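Local structure of alginate lyase, family PL7 (Zobellia galactanivorans, 3ZPY) at residues S46-N49 / Y50-D54; K158-Y162 / V163-Q167; L195-G199 / S200-R204. The protein is a marine PL7 alginate lyase, represented by its catalytic domain, which probably cleaves the uronate chains of alginate by beta-elimination. One frame throughout, in Å; residues are numbered along the deposited sequence.

Interaction 1: S46-N49 / Y50-D54; sequences SDDN and YFYTD
A classic beta bulge joins Asp47 to Tyr50 and Phe51, where the chain turns back on itself to enter the edge strand 51-53. Asp47 O takes two backbone donors, Phe51 N nearly straight on at 2.9 Å and Tyr50 N from above the carbonyl plane, while Asp47 N returns a bond of 2.8 Å to Phe51 O. The turn is a type I beta turn with an Asx turn at its start: CG anti to the backbone N (chi1 180°) sets the Asp47 carboxylate beside the carbonyl carbon, and Asp47 OD1 accepts from Asn49 N at 2.9 Å, above the carboxylate plane. Asp47 OD2 lies 3.4 Å from Tyr50 CD2, the two side chains running alongside each other. Asn49 CB sits over the centre of the Tyr50 ring, a CH-pi contact of 3.9 Å to the centroid, and Tyr50 OH bonds to Gly22 O. Across the turn Asp48 O approaches Tyr52 CD2 at 3.4 Å, and the Asp48 carboxylate crosses the Tyr52 side chain, OD1 near CB. One water links Ser46 OG with Thr53 N. Tyr52 stacks on Tyr59. Together they form a beta turn closed by a classic bulge at an edge strand of the PL7 beta-sandwich (jelly-roll) fold.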
loop_
_atom_site.group_PDB
_atom_site.type_symbol
_atom_site.label_atom_id
_atom_site.label_comp_id
_atom_site.label_asym_id
_atom_site.label_seq_id
_atom_site.Cartn_x
_atom_site.Cartn_y
_atom_site.Cartn_z
ATOM N N SER A 46 2.465 -18.180 3.239
ATOM C CA SER A 46 2.305 -18.023 1.805
ATOM C C SER A 46 0.905 -18.528 1.487
ATOM O O SER A 46 0.534 -19.614 1.936
ATOM C CB SER A 46 3.393 -18.828 1.049
ATOM O OG SER A 46 3.300 -18.622 -0.344
ATOM N N ASP A 47 0.237 -17.794 0.577
ATOM C CA ASP A 47 -1.039 -18.235 0.117
ATOM C C ASP A 47 -1.130 -17.715 -1.314
ATOM O O ASP A 47 -1.134 -16.513 -1.533
ATOM C CB ASP A 47 -2.168 -17.653 0.979
ATOM C CG ASP A 47 -3.550 -18.066 0.551
ATOM O OD1 ASP A 47 -3.790 -18.521 -0.602
ATOM O OD2 ASP A 47 -4.469 -17.932 1.376
ATOM N N ASP A 48 -1.237 -18.607 -2.282
ATOM C CA ASP A 48 -1.276 -18.152 -3.670
ATOM C C ASP A 48 -2.439 -17.317 -4.026
ATOM O O ASP A 48 -2.391 -16.650 -5.057
ATOM C CB ASP A 48 -1.316 -19.407 -4.589
ATOM C CG ASP A 48 0.007 -20.129 -4.664
ATOM O OD1 ASP A 48 1.006 -19.647 -3.988
ATOM O OD2 ASP A 48 0.066 -21.221 -5.348
ATOM N N ASN A 49 -3.460 -17.243 -3.147
ATOM C CA ASN A 49 -4.570 -16.379 -3.484
ATOM C C ASN A 49 -4.237 -14.890 -3.152
ATOM O O ASN A 49 -4.883 -13.980 -3.656
ATOM C CB ASN A 49 -5.806 -16.734 -2.700
ATOM C CG ASN A 49 -6.516 -17.996 -3.226
ATOM O OD1 ASN A 49 -6.887 -18.866 -2.437
ATOM N ND2 ASN A 49 -6.518 -18.165 -4.522
ATOM N N TYR A 50 -3.288 -14.674 -2.212
ATOM C CA TYR A 50 -3.080 -13.338 -1.582
ATOM C C TYR A 50 -1.656 -12.814 -1.520
ATOM O O TYR A 50 -1.416 -11.620 -1.693
ATOM C CB TYR A 50 -3.593 -13.335 -0.124
ATOM C CG TYR A 50 -5.065 -13.681 -0.004
ATOM C CD1 TYR A 50 -6.061 -12.976 -0.745
ATOM C CD2 TYR A 50 -5.468 -14.769 0.771
ATOM C CE1 TYR A 50 -7.373 -13.366 -0.624
ATOM C CE2 TYR A 50 -6.791 -15.158 0.900
ATOM C CZ TYR A 50 -7.753 -14.467 0.186
ATOM O OH TYR A 50 -9.079 -14.812 0.319
ATOM N N PHE A 51 -0.735 -13.690 -1.139
ATOM C CA PHE A 51 0.573 -13.262 -0.660
ATOM C C PHE A 51 1.522 -14.401 -0.929
ATOM O O PHE A 51 1.486 -15.427 -0.208
ATOM C CB PHE A 51 0.497 -12.938 0.875
ATOM C CG PHE A 51 1.828 -12.440 1.443
ATOM C CD1 PHE A 51 2.237 -11.111 1.266
ATOM C CD2 PHE A 51 2.632 -13.298 2.171
ATOM C CE1 PHE A 51 3.428 -10.665 1.814
ATOM C CE2 PHE A 51 3.795 -12.842 2.731
ATOM C CZ PHE A 51 4.197 -11.551 2.567
ATOM N N TYR A 52 2.411 -14.214 -1.945
ATOM C CA TYR A 52 3.202 -15.333 -2.415
ATOM C C TYR A 52 4.433 -14.821 -3.091
ATOM O O TYR A 52 4.579 -13.646 -3.346
ATOM C CB TYR A 52 2.360 -16.302 -3.294
ATOM C CG TYR A 52 1.807 -15.693 -4.560
ATOM C CD1 TYR A 52 2.591 -15.721 -5.713
ATOM C CD2 TYR A 52 0.567 -15.049 -4.590
ATOM C CE1 TYR A 52 2.124 -15.167 -6.909
ATOM C CE2 TYR A 52 0.087 -14.420 -5.770
ATOM C CZ TYR A 52 0.905 -14.537 -6.913
ATOM O OH TYR A 52 0.490 -13.963 -8.068
ATOM N N THR A 53 5.294 -15.763 -3.453
ATOM C CA THR A 53 6.562 -15.357 -4.137
ATOM C C THR A 53 6.917 -16.280 -5.293
ATOM O O THR A 53 6.537 -17.480 -5.256
ATOM C CB THR A 53 7.756 -15.234 -3.132
ATOM O OG1 THR A 53 8.881 -14.697 -3.812
ATOM C CG2 THR A 53 8.086 -16.574 -2.492
ATOM N N ASP A 54 7.711 -15.757 -6.254
ATOM C CA ASP A 54 8.371 -16.610 -7.259
ATOM C C ASP A 54 9.840 -16.616 -7.096
ATOM O O ASP A 54 10.530 -17.101 -7.989
ATOM C CB ASP A 54 7.973 -16.128 -8.690
ATOM C CG ASP A 54 8.449 -14.674 -8.963
ATOM O OD1 ASP A 54 9.122 -14.099 -8.052
ATOM O OD2 ASP A 54 8.121 -14.146 -10.041
HETATM O O HOH W 1 5.063 -18.467 -2.371
#

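Interaction 2: K158-Y162 / V163-Q167; sequences KISGY and VTEEQ
Strand 154-160 passes into the short helix 162-165 through Gly161, the N-cap residue, whose phi is positive (85°). Gly161 O accepts from Glu165 N at 2.8 Å, nearly head-on, and from Thr164 N at 3.2 Å, above the carbonyl plane; one residue on, Glu166 N bonds to Tyr162 O. Side chains of the helix reach back to the strand end. Thr164 OG1, held between its backbone N and carbonyl carbon (chi1 58°), donates to Ile159 O at 2.8 Å, and its CG2 meets Ile159 CG2. Glu165 stretches out beyond CG, and Glu165 OE2 takes Gly161 N at 3.0 Å from above the carboxylate plane. That oxygen also forms a salt bridge with Arg141, which together with the N-H probably favours its charged form; a water bonded to Ser160 OG adds a weak bond to it, while Ser160 OG itself pairs with Gln143. At the far end Glu166 CB lies over the face of the Tyr162 ring, 3.7 Å from the centroid, in a CH-pi contact; the Tyr162 side chain also touches Met207 and Val209. With Glu165 of the first turn accepting the N-H of the N-cap glycine, this is a strand-to-helix junction with a glycine N-cap.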
loop_
_atom_site.group_PDB
_atom_site.type_symbol
_atom_site.label_atom_id
_atom_site.label_comp_id
_atom_site.label_asym_id
_atom_site.label_seq_id
_atom_site.Cartn_x
_atom_site.Cartn_y
_atom_site.Cartn_z
ATOM N N LYS A 158 -1.319 8.407 -9.517
ATOM C CA LYS A 158 -2.278 9.317 -8.806
ATOM C C LYS A 158 -1.810 9.413 -7.372
ATOM O O LYS A 158 -1.622 8.385 -6.718
ATOM C CB LYS A 158 -3.702 8.794 -8.915
ATOM C CG LYS A 158 -4.682 9.688 -8.248
ATOM C CD LYS A 158 -6.109 9.298 -8.665
ATOM C CE LYS A 158 -7.112 10.293 -8.051
ATOM N NZ LYS A 158 -8.513 9.944 -8.538
ATOM N N ILE A 159 -1.661 10.674 -6.900
ATOM C CA ILE A 159 -1.214 10.927 -5.534
ATOM C C ILE A 159 -2.400 11.414 -4.730
ATOM O O ILE A 159 -2.924 12.503 -5.013
ATOM C CB ILE A 159 -0.103 11.947 -5.542
ATOM C CG1 ILE A 159 1.105 11.455 -6.461
ATOM C CG2 ILE A 159 0.372 12.172 -4.096
ATOM C CD1 ILE A 159 1.708 10.174 -6.036
ATOM N N SER A 160 -2.794 10.584 -3.770
ATOM C CA SER A 160 -3.994 10.918 -2.951
ATOM C C SER A 160 -3.558 10.903 -1.474
ATOM O O SER A 160 -2.379 10.937 -1.185
ATOM C CB SER A 160 -5.082 9.883 -3.256
ATOM O OG SER A 160 -5.560 10.006 -4.586
ATOM N N GLY A 161 -4.517 10.858 -0.538
ATOM C CA GLY A 161 -4.215 11.096 0.849
ATOM C C GLY A 161 -4.215 12.557 1.220
ATOM O O GLY A 161 -4.389 13.403 0.335
ATOM N N TYR A 162 -3.915 12.855 2.503
ATOM C CA TYR A 162 -4.115 14.212 3.062
ATOM C C TYR A 162 -3.323 15.284 2.278
ATOM O O TYR A 162 -3.837 16.332 1.934
ATOM C CB TYR A 162 -3.668 14.209 4.512
ATOM C CG TYR A 162 -3.905 15.470 5.195
ATOM C CD1 TYR A 162 -3.187 16.649 4.869
ATOM C CD2 TYR A 162 -4.977 15.561 6.078
ATOM C CE1 TYR A 162 -3.468 17.849 5.497
ATOM C CE2 TYR A 162 -5.281 16.770 6.724
ATOM C CZ TYR A 162 -4.499 17.930 6.422
ATOM O OH TYR A 162 -4.781 19.152 6.976
ATOM N N VAL A 163 -2.100 14.906 1.877
ATOM C CA VAL A 163 -1.172 15.889 1.361
ATOM C C VAL A 163 -1.672 16.518 0.024
ATOM O O VAL A 163 -1.346 17.654 -0.259
ATOM C CB VAL A 163 0.265 15.281 1.171
ATOM C CG1 VAL A 163 0.304 14.257 0.035
ATOM C CG2 VAL A 163 1.290 16.415 1.035
ATOM N N THR A 164 -2.519 15.802 -0.709
ATOM C CA THR A 164 -3.178 16.361 -1.907
ATOM C C THR A 164 -4.653 16.613 -1.605
ATOM O O THR A 164 -5.155 17.709 -1.909
ATOM C CB THR A 164 -2.960 15.525 -3.166
ATOM O OG1 THR A 164 -3.435 14.217 -2.917
ATOM C CG2 THR A 164 -1.539 15.561 -3.632
ATOM N N GLU A 165 -5.363 15.591 -1.120
ATOM C CA GLU A 165 -6.829 15.776 -0.984
ATOM C C GLU A 165 -7.273 16.943 -0.119
ATOM O O GLU A 165 -8.364 17.470 -0.340
ATOM C CB GLU A 165 -7.424 14.461 -0.488
ATOM C CG GLU A 165 -7.304 13.285 -1.420
ATOM C CD GLU A 165 -7.874 12.065 -0.732
ATOM O OE1 GLU A 165 -8.818 12.128 0.115
ATOM O OE2 GLU A 165 -7.467 10.994 -1.073
ATOM N N GLU A 166 -6.530 17.255 0.943
ATOM C CA GLU A 166 -6.897 18.299 1.881
ATOM C C GLU A 166 -6.103 19.570 1.578
ATOM O O GLU A 166 -6.193 20.568 2.265
ATOM C CB GLU A 166 -6.685 17.810 3.329
ATOM C CG GLU A 166 -7.667 16.733 3.797
ATOM C CD GLU A 166 -8.997 17.287 4.214
ATOM O OE1 GLU A 166 -9.169 18.499 4.106
ATOM O OE2 GLU A 166 -9.842 16.501 4.663
ATOM N N GLN A 167 -5.386 19.550 0.432
ATOM C CA GLN A 167 -4.476 20.654 0.032
ATOM C C GLN A 167 -4.528 20.876 -1.481
ATOM O O GLN A 167 -3.533 20.807 -2.217
ATOM C CB GLN A 167 -3.035 20.409 0.548
ATOM C CG GLN A 167 -2.942 19.997 2.008
ATOM C CD GLN A 167 -1.512 20.058 2.459
ATOM O OE1 GLN A 167 -0.582 19.545 1.754
ATOM N NE2 GLN A 167 -1.265 20.680 3.608
HETATM O O HOH W 2 -8.097 10.780 -4.449
#

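Interaction 3: L195-G199 / S200-R204; sequences LFMNG and SSVFR
This is the closed end of a beta hairpin with a two-residue loop, formed by strands 192-197 and 200-206, the latter the outermost strand of its antiparallel sheet within the chain. Asn198 and Gly199 fill the type I' turn, both with positive phi, and Met197 with Ser200 closes it: Met197 N bonds to Ser200 O at 2.9 Å, and Ser200 N to Met197 O at 3.0 Å from above the carbonyl plane. A water spans the outside of the turn, donating to Asn198 O and bonded to Ser200 OG, while Asn198 OD1 accepts from Asn183 N. Further along, the register slips at a classic beta bulge. Leu195 faces both Val202 and Phe203; Leu195 O takes Val202 N at 2.9 Å and Phe203 N only weakly, while Leu195 N bonds to Phe203 O within the carbonyl plane. The short segments 195-197 and 200-204, though paired antiparallel, are turned to 136°, consistent with twist and the bulge.

At the bulge Val202 reaches across to the facing strand. With CG1 anti to the carbonyl carbon (chi1 -57°), CG2 falls between the backbone N and the carbonyl carbon; Val202 CG2 touches Leu195 CD2 at 3.9 Å and, in one of that residue's two conformers, Met197 CG at 3.8 Å. Leu195 and Val202 also rest on Leu157. The Phe196 ring lies obliquely beside the Ser200-Ser201 peptide, Phe196 CD2 being 3.6 Å from Ser201 N and Phe196 CE2 3.9 Å from Ser201 CB. Lys185 adds a cation-pi contact to that ring, and Ser201 OG bonds to Glu194, which also pairs with Arg204. Chemically, the hairpin is two-sided: Leu195, Met197 and Phe203 share a buried apolar face, Val202 packing against the first two, Phe196 and Ser201 share the other, and Ser200 stays exposed at the turn.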
loop_
_atom_site.group_PDB
_atom_site.type_symbol
_atom_site.label_atom_id
_atom_site.label_comp_id
_atom_site.label_asym_id
_atom_site.label_seq_id
_atom_site.Cartn_x
_atom_site.Cartn_y
_atom_site.Cartn_z
ATOM N N LEU A 195 7.708 11.767 -3.642
ATOM C CA LEU A 195 7.979 10.504 -4.374
ATOM C C LEU A 195 8.932 10.730 -5.466
ATOM O O LEU A 195 8.733 11.589 -6.309
ATOM C CB LEU A 195 6.641 9.961 -4.941
ATOM C CG LEU A 195 6.709 8.627 -5.701
ATOM C CD1 LEU A 195 7.038 7.424 -4.822
ATOM C CD2 LEU A 195 5.389 8.405 -6.424
ATOM N N PHE A 196 9.946 9.839 -5.522
ATOM C CA PHE A 196 10.829 9.692 -6.666
ATOM C C PHE A 196 10.462 8.371 -7.366
ATOM O O PHE A 196 10.175 7.338 -6.724
ATOM C CB PHE A 196 12.323 9.594 -6.245
ATOM C CG PHE A 196 12.879 10.844 -5.545
ATOM C CD1 PHE A 196 12.647 11.068 -4.161
ATOM C CD2 PHE A 196 13.785 11.653 -6.185
ATOM C CE1 PHE A 196 13.120 12.253 -3.561
ATOM C CE2 PHE A 196 14.273 12.809 -5.613
ATOM C CZ PHE A 196 13.969 13.071 -4.303
ATOM N N MET A 197 10.558 8.361 -8.724
ATOM C CA MET A 197 10.288 7.171 -9.516
ATOM C C MET A 197 11.453 7.083 -10.475
ATOM O O MET A 197 11.684 8.048 -11.227
ATOM C CB MET A 197 8.975 7.313 -10.295
ATOM C CG MET A 197 7.709 7.265 -9.451
ATOM S SD MET A 197 7.511 5.717 -8.487
ATOM C CE MET A 197 6.353 4.756 -9.489
ATOM N N ASN A 198 12.186 5.942 -10.435
ATOM C CA ASN A 198 13.354 5.781 -11.290
ATOM C C ASN A 198 14.303 6.951 -11.233
ATOM O O ASN A 198 14.886 7.325 -12.250
ATOM C CB ASN A 198 12.979 5.451 -12.745
ATOM C CG ASN A 198 12.328 4.093 -12.849
ATOM O OD1 ASN A 198 12.470 3.298 -11.954
ATOM N ND2 ASN A 198 11.570 3.861 -13.924
ATOM N N GLY A 199 14.403 7.513 -10.015
ATOM C CA GLY A 199 15.373 8.604 -9.745
ATOM C C GLY A 199 14.897 10.036 -9.988
ATOM O O GLY A 199 15.632 10.997 -9.716
ATOM N N SER A 200 13.702 10.192 -10.539
ATOM C CA SER A 200 13.173 11.523 -10.780
ATOM C C SER A 200 12.140 11.887 -9.674
ATOM O O SER A 200 11.269 11.085 -9.366
ATOM C CB SER A 200 12.403 11.513 -12.151
ATOM O OG SER A 200 13.220 11.360 -13.324
ATOM N N SER A 201 12.277 13.090 -9.150
ATOM C CA SER A 201 11.178 13.567 -8.257
ATOM C C SER A 201 9.944 13.840 -9.102
ATOM O O SER A 201 9.926 14.755 -9.945
ATOM C CB SER A 201 11.591 14.819 -7.531
ATOM O OG SER A 201 10.505 15.330 -6.806
ATOM N N VAL A 202 8.908 13.055 -8.806
ATOM C CA VAL A 202 7.656 13.227 -9.586
ATOM C C VAL A 202 6.514 13.935 -8.828
ATOM O O VAL A 202 5.553 14.407 -9.411
ATOM C CB VAL A 202 7.155 11.888 -10.183
ATOM C CG1 VAL A 202 8.243 11.268 -11.056
ATOM C CG2 VAL A 202 6.824 10.900 -9.084
ATOM N N PHE A 203 6.711 14.040 -7.524
ATOM C CA PHE A 203 5.686 14.714 -6.642
ATOM C C PHE A 203 6.414 15.163 -5.387
ATOM O O PHE A 203 7.069 14.330 -4.752
ATOM C CB PHE A 203 4.585 13.715 -6.238
ATOM C CG PHE A 203 3.646 14.340 -5.266
ATOM C CD1 PHE A 203 2.678 15.197 -5.661
ATOM C CD2 PHE A 203 3.848 14.087 -3.910
ATOM C CE1 PHE A 203 1.853 15.842 -4.710
ATOM C CE2 PHE A 203 3.033 14.684 -2.967
ATOM C CZ PHE A 203 2.038 15.553 -3.363
ATOM N N ARG A 204 6.215 16.402 -4.989
ATOM C CA ARG A 204 6.797 16.860 -3.743
ATOM C C ARG A 204 5.887 17.971 -3.226
ATOM O O ARG A 204 5.642 18.953 -3.980
ATOM C CB ARG A 204 8.223 17.405 -3.996
ATOM C CG ARG A 204 8.813 18.086 -2.781
ATOM C CD ARG A 204 10.262 18.504 -3.014
ATOM N NE ARG A 204 10.681 19.552 -2.077
ATOM C CZ ARG A 204 11.182 19.317 -0.855
ATOM N NH1 ARG A 204 11.412 18.058 -0.468
ATOM N NH2 ARG A 204 11.551 20.349 -0.098
HETATM O O HOH W 3 15.355 9.728 -13.656
#

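How the interactions relate
Following the chain, interaction 1 comes first, closing the loop that leads into strand 51-53; interaction 2 ends strand 154-160 in its helix, and interaction 3 turns strand 192-197 into strand 200-206. The three lie in series, none nested or crossing. Strands 51-53 and 200-206 are the two outermost strands of one seven-stranded sheet, so interactions 1 and 3 mark its two borders, centres 29 Å apart. Interaction 2 belongs to the other sheet and touches interaction 3 directly: Phe203 packs against Ile159, Val163 and Thr164, with Thr164 CG2 3.6 Å from Phe203 CE1. Here edge strand 200-206 of one sheet packs on strand 154-160 and helix 162-165 of the other layer, far from interaction 1.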